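Local coordinates for ferripyochelin binding protein (Salmonella enterica subsp. enterica serovar Typhimurium, PDB 3R3R) that binds a zinc ion on a left-handed beta-helix and, by family, is probably related to the gamma-class carbonic anhydrases, though its reaction is not established, at residues D6-R9 / F15-I18; V55-R60 / S67-T72; R106-M111 / Q165-N170. All blocks are in the same frame, centred on the assembly; numbering follows the deposited sequence.

Contact 1 of 3, residues D6-R9 / F15-I18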
# COMPACT_ATOMS: atom_id res chain seq x y z
N ASP A 6 2.81 -10.14 18.70
CA ASP A 6 2.19 -8.81 18.64
C ASP A 6 1.83 -8.42 17.19
O ASP A 6 2.44 -8.90 16.23
CB ASP A 6 3.11 -7.75 19.27
CG ASP A 6 3.42 -8.04 20.75
OD1 ASP A 6 2.66 -8.80 21.40
OD2 ASP A 6 4.44 -7.51 21.26
N THR A 7 0.84 -7.55 17.05
CA THR A 7 0.48 -6.99 15.75
C THR A 7 1.59 -6.06 15.24
O THR A 7 1.97 -6.12 14.07
CB THR A 7 -0.85 -6.21 15.88
OG1 THR A 7 -1.90 -7.11 16.26
CG2 THR A 7 -1.22 -5.52 14.58
N LEU A 8 2.12 -5.21 16.12
CA LEU A 8 3.26 -4.35 15.79
C LEU A 8 4.53 -4.97 16.36
O LEU A 8 4.59 -5.29 17.55
CB LEU A 8 3.08 -2.94 16.38
CG LEU A 8 1.82 -2.17 15.99
CD1 LEU A 8 1.63 -0.93 16.87
CD2 LEU A 8 1.89 -1.80 14.53
N ARG A 9 5.55 -5.13 15.52
CA ARG A 9 6.73 -5.92 15.88
C ARG A 9 8.02 -5.21 15.52
O ARG A 9 8.08 -4.46 14.55
CB ARG A 9 6.70 -7.25 15.14
CG ARG A 9 5.46 -8.09 15.34
CD ARG A 9 5.70 -9.40 14.65
NE ARG A 9 4.55 -10.28 14.67
CZ ARG A 9 4.55 -11.46 14.06
NH1 ARG A 9 5.66 -11.86 13.44
NH2 ARG A 9 3.49 -12.26 14.08
N PHE A 15 10.87 0.01 14.58
CA PHE A 15 9.55 -0.30 15.10
C PHE A 15 8.55 0.61 14.38
O PHE A 15 8.91 1.72 13.97
CB PHE A 15 9.50 -0.10 16.64
CG PHE A 15 8.27 -0.68 17.28
CD1 PHE A 15 8.20 -2.05 17.54
CD2 PHE A 15 7.18 0.11 17.60
CE1 PHE A 15 7.06 -2.61 18.11
CE2 PHE A 15 6.02 -0.46 18.16
CZ PHE A 15 5.97 -1.81 18.41
N PRO A 16 7.31 0.15 14.20
CA PRO A 16 6.41 1.00 13.41
C PRO A 16 6.11 2.35 14.05
O PRO A 16 6.05 2.47 15.28
CB PRO A 16 5.14 0.14 13.30
CG PRO A 16 5.67 -1.29 13.33
CD PRO A 16 6.77 -1.21 14.38
N GLY A 17 5.95 3.37 13.21
CA GLY A 17 5.55 4.70 13.63
C GLY A 17 4.14 4.98 13.15
O GLY A 17 3.87 4.86 11.97
N ILE A 18 3.24 5.35 14.07
CA ILE A 18 1.80 5.36 13.81
C ILE A 18 1.24 6.75 14.07
O ILE A 18 1.47 7.33 15.14
CB ILE A 18 1.07 4.36 14.73
CG1 ILE A 18 1.73 2.98 14.69
CG2 ILE A 18 -0.42 4.30 14.40
CD1 ILE A 18 1.77 2.33 13.31
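The F15 ring meets the backbone of L8 and R9 at a slant, and the L8 side chain touches that ring, P16 and I18. The ring's outer carbons do the touching: CZ rests on L8 CB at 3.7 Å, and CE1 and CD1 run along the L8 carbonyl and the R9 carbonyl carbon. With CG anti to the backbone N (chi1 -167°), the ring swings back over the preceding chain. One of its faces is backed by CD of P16, 3.3 Å from the ring plane and displaced from its centre, and that same CD lies 3.5 Å from R9 O. L8 sends CD2 to P16 CB at 4.0 Å and, more loosely, to I18 CD1 at 4.3 Å. Leucine suits the place because its forked end carries CD2 to both P16 and I18 while CB stays against the phenyl ring. Behind this shell, R9 turns away and curls back to D6, where NE donates to D6 O at 3.0 Å in the guanidinium plane (N-H...O 161°), tying the start of 6-9 to its end. L8 and P16 also pack on V30, and L8 and I18 meet I24. The contact thus joins the first strands of two parallel sheets, 8-9 and 17-18, across the N-terminal end of the coil, with strand 29-31 bonded beside 8-9 and strand 23-24 contributing I24 from the third sheet.

Contact 2 of 3, residues V55-R60 / S67-T72. With ZN (zinc ion), chain B.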
# COMPACT_ATOMS: atom_id res chain seq x y z
N VAL A 55 9.04 1.08 4.83
CA VAL A 55 7.74 1.21 4.17
C VAL A 55 7.10 2.50 4.70
O VAL A 55 7.00 2.67 5.91
CB VAL A 55 6.83 0.01 4.50
CG1 VAL A 55 5.48 0.20 3.85
CG2 VAL A 55 7.48 -1.30 4.05
N ALA A 56 6.72 3.40 3.80
CA ALA A 56 6.07 4.66 4.19
C ALA A 56 4.72 4.72 3.51
O ALA A 56 4.64 4.58 2.28
CB ALA A 56 6.93 5.88 3.82
N ILE A 57 3.65 4.89 4.29
CA ILE A 57 2.30 4.90 3.77
C ILE A 57 1.62 6.21 4.15
O ILE A 57 1.51 6.53 5.33
CB ILE A 57 1.48 3.68 4.25
CG1 ILE A 57 2.23 2.37 3.92
CG2 ILE A 57 0.12 3.68 3.59
CD1 ILE A 57 1.49 1.09 4.29
N GLY A 58 1.20 6.96 3.14
CA GLY A 58 0.66 8.29 3.33
C GLY A 58 -0.76 8.32 3.87
O GLY A 58 -1.45 7.29 3.92
N ALA A 59 -1.21 9.51 4.25
CA ALA A 59 -2.48 9.68 4.95
C ALA A 59 -3.69 9.20 4.14
O ALA A 59 -3.75 9.35 2.91
CB ALA A 59 -2.67 11.14 5.38
N ARG A 60 -4.65 8.62 4.85
CA ARG A 60 -5.94 8.24 4.27
C ARG A 60 -5.82 7.15 3.23
O ARG A 60 -6.64 7.05 2.33
CB ARG A 60 -6.68 9.47 3.70
CG ARG A 60 -6.92 10.59 4.73
CD ARG A 60 -7.50 11.86 4.10
NE ARG A 60 -6.66 12.32 2.99
CZ ARG A 60 -5.55 13.03 3.12
NH1 ARG A 60 -5.12 13.46 4.31
NH2 ARG A 60 -4.85 13.34 2.03
N SER A 67 -3.34 -8.46 1.65
CA SER A 67 -2.20 -7.90 0.94
C SER A 67 -0.88 -8.24 1.64
O SER A 67 -0.84 -8.48 2.85
CB SER A 67 -2.35 -6.38 0.82
OG SER A 67 -3.43 -6.04 -0.05
N VAL A 68 0.20 -8.24 0.86
CA VAL A 68 1.55 -8.37 1.41
C VAL A 68 2.40 -7.26 0.82
O VAL A 68 2.43 -7.08 -0.41
CB VAL A 68 2.18 -9.75 1.12
CG1 VAL A 68 3.66 -9.78 1.56
CG2 VAL A 68 1.39 -10.86 1.82
N LEU A 69 3.11 -6.55 1.71
CA LEU A 69 3.96 -5.43 1.35
C LEU A 69 5.38 -5.73 1.84
O LEU A 69 5.58 -5.97 3.04
CB LEU A 69 3.45 -4.15 2.03
CG LEU A 69 2.28 -3.41 1.36
CD1 LEU A 69 1.02 -4.27 1.23
CD2 LEU A 69 1.97 -2.14 2.13
N HIS A 70 6.34 -5.74 0.91
CA HIS A 70 7.73 -5.95 1.28
C HIS A 70 8.64 -5.09 0.39
O HIS A 70 8.16 -4.25 -0.38
CB HIS A 70 8.08 -7.45 1.25
CG HIS A 70 9.36 -7.79 1.95
ND1 HIS A 70 10.32 -8.61 1.40
CD2 HIS A 70 9.84 -7.41 3.16
CE1 HIS A 70 11.33 -8.72 2.24
NE2 HIS A 70 11.07 -8.00 3.32
N VAL A 71 9.95 -5.29 0.54
CA VAL A 71 10.97 -4.36 0.09
C VAL A 71 12.24 -5.15 -0.24
O VAL A 71 12.39 -6.29 0.21
CB VAL A 71 11.30 -3.34 1.21
CG1 VAL A 71 10.15 -2.35 1.39
CG2 VAL A 71 11.63 -4.05 2.54
N THR A 72 13.15 -4.54 -1.00
CA THR A 72 14.43 -5.17 -1.31
C THR A 72 15.55 -4.56 -0.47
O THR A 72 15.62 -3.34 -0.26
CB THR A 72 14.73 -5.07 -2.83
OG1 THR A 72 13.79 -5.91 -3.52
CG2 THR A 72 16.14 -5.57 -3.18
ZN ZN B . 10.43 -9.59 -0.48
O HOH W 1 12.60 -8.92 -0.83
O HOH W 2 11.79 -10.99 -0.09
O HOH W 3 10.96 -10.58 -2.51
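Strands 54-57 and 68-70 belong to different sheets and face each other across the interior, with V55 and V71 the closest pair at 7.6 Å between CA atoms, so side chains alone bridge the gap. V55 CG2 meets V71 CG1 at 3.9 Å, the two valines crossing at an angle; beta-branched residues suit extended chain and offer a methyl without a long arm. Two residues along each strand, I57 and L69 meet tip to tip, CD1 of the isoleucine to CD2 of the leucine at 3.9 Å. CD1 of I57 lies anti to its own CA (chi2 -177°), which stretches the branch toward L69. I48 touches V55, I57 and L69, and L84 touches V55, L69 and V71, so the pairs are surrounded largely by aliphatic side chains.

H70, between L69 and V71, points outward instead. Its CG is anti to the backbone N (chi1 -165°), and its ND1 binds the zinc ion at 2.1 Å. Three waters also bind the metal, water 2 at 2.0 Å from the zinc ion and lying in the plane of the H70 ring, and H99 of the same chain also binds it. On the far nitrogen of the imidazole, NE2 bonds to D51 OD1; together with the metal bond this second-shell carboxylate helps to hold the ring's rotation. An aliphatic core within the coil and a histidine-bound zinc ion on its outer surface are characteristic of the left-handed beta-helix of gamma-class carbonic anhydrases.

Contact 3 of 3, residues R106-M111 / Q165-N170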
# COMPACT_ATOMS: atom_id res chain seq x y z
N ARG A 106 -3.76 9.13 -4.73
CA ARG A 106 -5.01 8.86 -5.47
C ARG A 106 -4.76 7.81 -6.57
O ARG A 106 -4.98 8.04 -7.76
CB ARG A 106 -5.62 10.15 -6.04
CG ARG A 106 -5.91 11.20 -4.97
CD ARG A 106 -6.42 12.50 -5.59
NE ARG A 106 -5.50 12.98 -6.62
CZ ARG A 106 -4.38 13.65 -6.38
NH1 ARG A 106 -4.04 13.98 -5.14
NH2 ARG A 106 -3.60 13.99 -7.39
N VAL A 107 -4.27 6.66 -6.14
CA VAL A 107 -4.07 5.52 -7.03
C VAL A 107 -4.92 4.39 -6.50
O VAL A 107 -4.99 4.17 -5.28
CB VAL A 107 -2.58 5.09 -7.04
CG1 VAL A 107 -2.38 3.76 -7.78
CG2 VAL A 107 -1.74 6.20 -7.66
N LEU A 108 -5.59 3.69 -7.40
CA LEU A 108 -6.32 2.47 -7.04
C LEU A 108 -5.57 1.30 -7.67
O LEU A 108 -5.48 1.18 -8.87
CB LEU A 108 -7.76 2.56 -7.55
CG LEU A 108 -8.62 1.29 -7.44
CD1 LEU A 108 -8.71 0.89 -6.05
CD2 LEU A 108 -10.00 1.54 -8.02
N VAL A 109 -5.12 0.39 -6.81
CA VAL A 109 -4.44 -0.82 -7.26
C VAL A 109 -5.45 -1.97 -7.17
O VAL A 109 -5.84 -2.38 -6.07
CB VAL A 109 -3.20 -1.15 -6.42
CG1 VAL A 109 -2.46 -2.36 -7.03
CG2 VAL A 109 -2.24 0.06 -6.34
N GLY A 110 -5.91 -2.45 -8.32
CA GLY A 110 -6.97 -3.45 -8.33
C GLY A 110 -6.59 -4.73 -7.60
O GLY A 110 -5.43 -5.17 -7.63
N MET A 111 -7.58 -5.34 -6.98
CA MET A 111 -7.38 -6.52 -6.17
C MET A 111 -6.61 -7.61 -6.93
O MET A 111 -6.81 -7.80 -8.14
CB MET A 111 -8.74 -7.06 -5.67
CG MET A 111 -9.66 -7.59 -6.74
SD MET A 111 -11.33 -7.88 -6.08
CE MET A 111 -12.08 -6.28 -6.41
N GLN A 165 -10.76 9.35 -5.56
CA GLN A 165 -10.91 10.04 -4.29
C GLN A 165 -12.07 9.47 -3.46
O GLN A 165 -11.95 9.31 -2.24
CB GLN A 165 -11.12 11.53 -4.54
CG GLN A 165 -11.13 12.35 -3.25
CD GLN A 165 -9.77 12.35 -2.55
OE1 GLN A 165 -8.75 12.67 -3.16
NE2 GLN A 165 -9.76 11.98 -1.27
N TYR A 166 -13.18 9.17 -4.14
CA TYR A 166 -14.34 8.58 -3.48
C TYR A 166 -13.97 7.27 -2.78
O TYR A 166 -14.38 7.04 -1.64
CB TYR A 166 -15.49 8.37 -4.47
CG TYR A 166 -16.03 9.65 -5.06
CD1 TYR A 166 -15.88 10.86 -4.40
CD2 TYR A 166 -16.70 9.65 -6.28
CE1 TYR A 166 -16.38 12.04 -4.93
CE2 TYR A 166 -17.20 10.82 -6.82
CZ TYR A 166 -17.04 12.01 -6.15
OH TYR A 166 -17.53 13.19 -6.68
N SER A 167 -13.18 6.43 -3.44
CA SER A 167 -12.74 5.17 -2.84
C SER A 167 -11.97 5.42 -1.53
O SER A 167 -12.24 4.81 -0.50
CB SER A 167 -11.85 4.42 -3.83
OG SER A 167 -11.33 3.24 -3.26
N ALA A 168 -11.00 6.34 -1.58
CA ALA A 168 -10.22 6.63 -0.39
C ALA A 168 -11.13 7.18 0.72
O ALA A 168 -11.02 6.78 1.90
CB ALA A 168 -9.11 7.64 -0.71
N ASN A 169 -12.03 8.09 0.35
CA ASN A 169 -12.96 8.67 1.32
C ASN A 169 -13.83 7.59 1.99
O ASN A 169 -14.03 7.61 3.21
CB ASN A 169 -13.89 9.70 0.65
CG ASN A 169 -13.16 10.94 0.15
OD1 ASN A 169 -11.98 11.17 0.44
ND2 ASN A 169 -13.88 11.76 -0.59
N ASN A 170 -14.36 6.68 1.18
CA ASN A 170 -15.19 5.60 1.70
C ASN A 170 -14.41 4.77 2.70
O ASN A 170 -14.92 4.44 3.78
CB ASN A 170 -15.68 4.68 0.57
CG ASN A 170 -16.73 5.33 -0.30
OD1 ASN A 170 -17.39 6.28 0.13
ND2 ASN A 170 -16.90 4.82 -1.52
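R106 and Q165 make the nearest approach between segments 106-111 and 165-170, and it is a packing contact of a polar atom on a methylene chain. Q165 OE1 lies 3.4 Å from R106 CD and 3.7 Å from R106 CG, with the two side chains crossing at an angle and the guanidinium and amide planes 30° apart. The arginine runs extended as far as CD, which meets the amide oxygen, and a bend at chi3 then turns NE and the guanidinium aside; the glutamine folds at chi2 (66°), bringing its amide back toward the coil. L108 also points toward S167, but the leucine is modelled in two positions and any approach between them is loose and doubtful.

The hydrogen bonds and charges that orient these groups run to other partners. Q165 NE2 donates to N169 OD1 one helical turn later, at 2.9 Å and nearly straight (166°), with the acceptor in the glutamine's amide plane. NE2 has a further, weak bond to D89. R106 NE forms a salt bridge with D124, and S167 OG is hydrogen-bonded to T91 OG1, so the helix is tied to the neighbouring strand 91-92 through its serine.

Backbone bonds complete the frame: N169 N to Q165 O and N170 N to Y166 O keep the helix regular, and L108 bonds to V125 and I127 of the parallel neighbouring strand 125-127. The contact therefore gains its order from each side's own polar partners, and what passes between the segments is chiefly van der Waals contact, with the arginine's charge probably balanced by D124 and perhaps by D89, against which its side chain packs.

Overall arrangement
The three contacts follow one another along the chain and mark different levels of the same left-handed coil. Contact 1 lies at its N-terminal end, contact 2 near the middle, and contact 3 farther toward the C-terminal end, where strand 107-109 meets helix 158-182. Contacts 1 and 2 share two parallel sheets; their centres are 13 Å apart and their nearest atoms about 7 Å. Contact 2 carries the zinc ligand H70, and R9 of contact 1 lies about 12 Å from it, side chain to side chain. Contacts 2 and 3 touch directly, R60 O to A168 CB at 4.0 Å, whereas contacts 1 and 3, on opposite sides of the chain's centre, are 25 Å apart between centres.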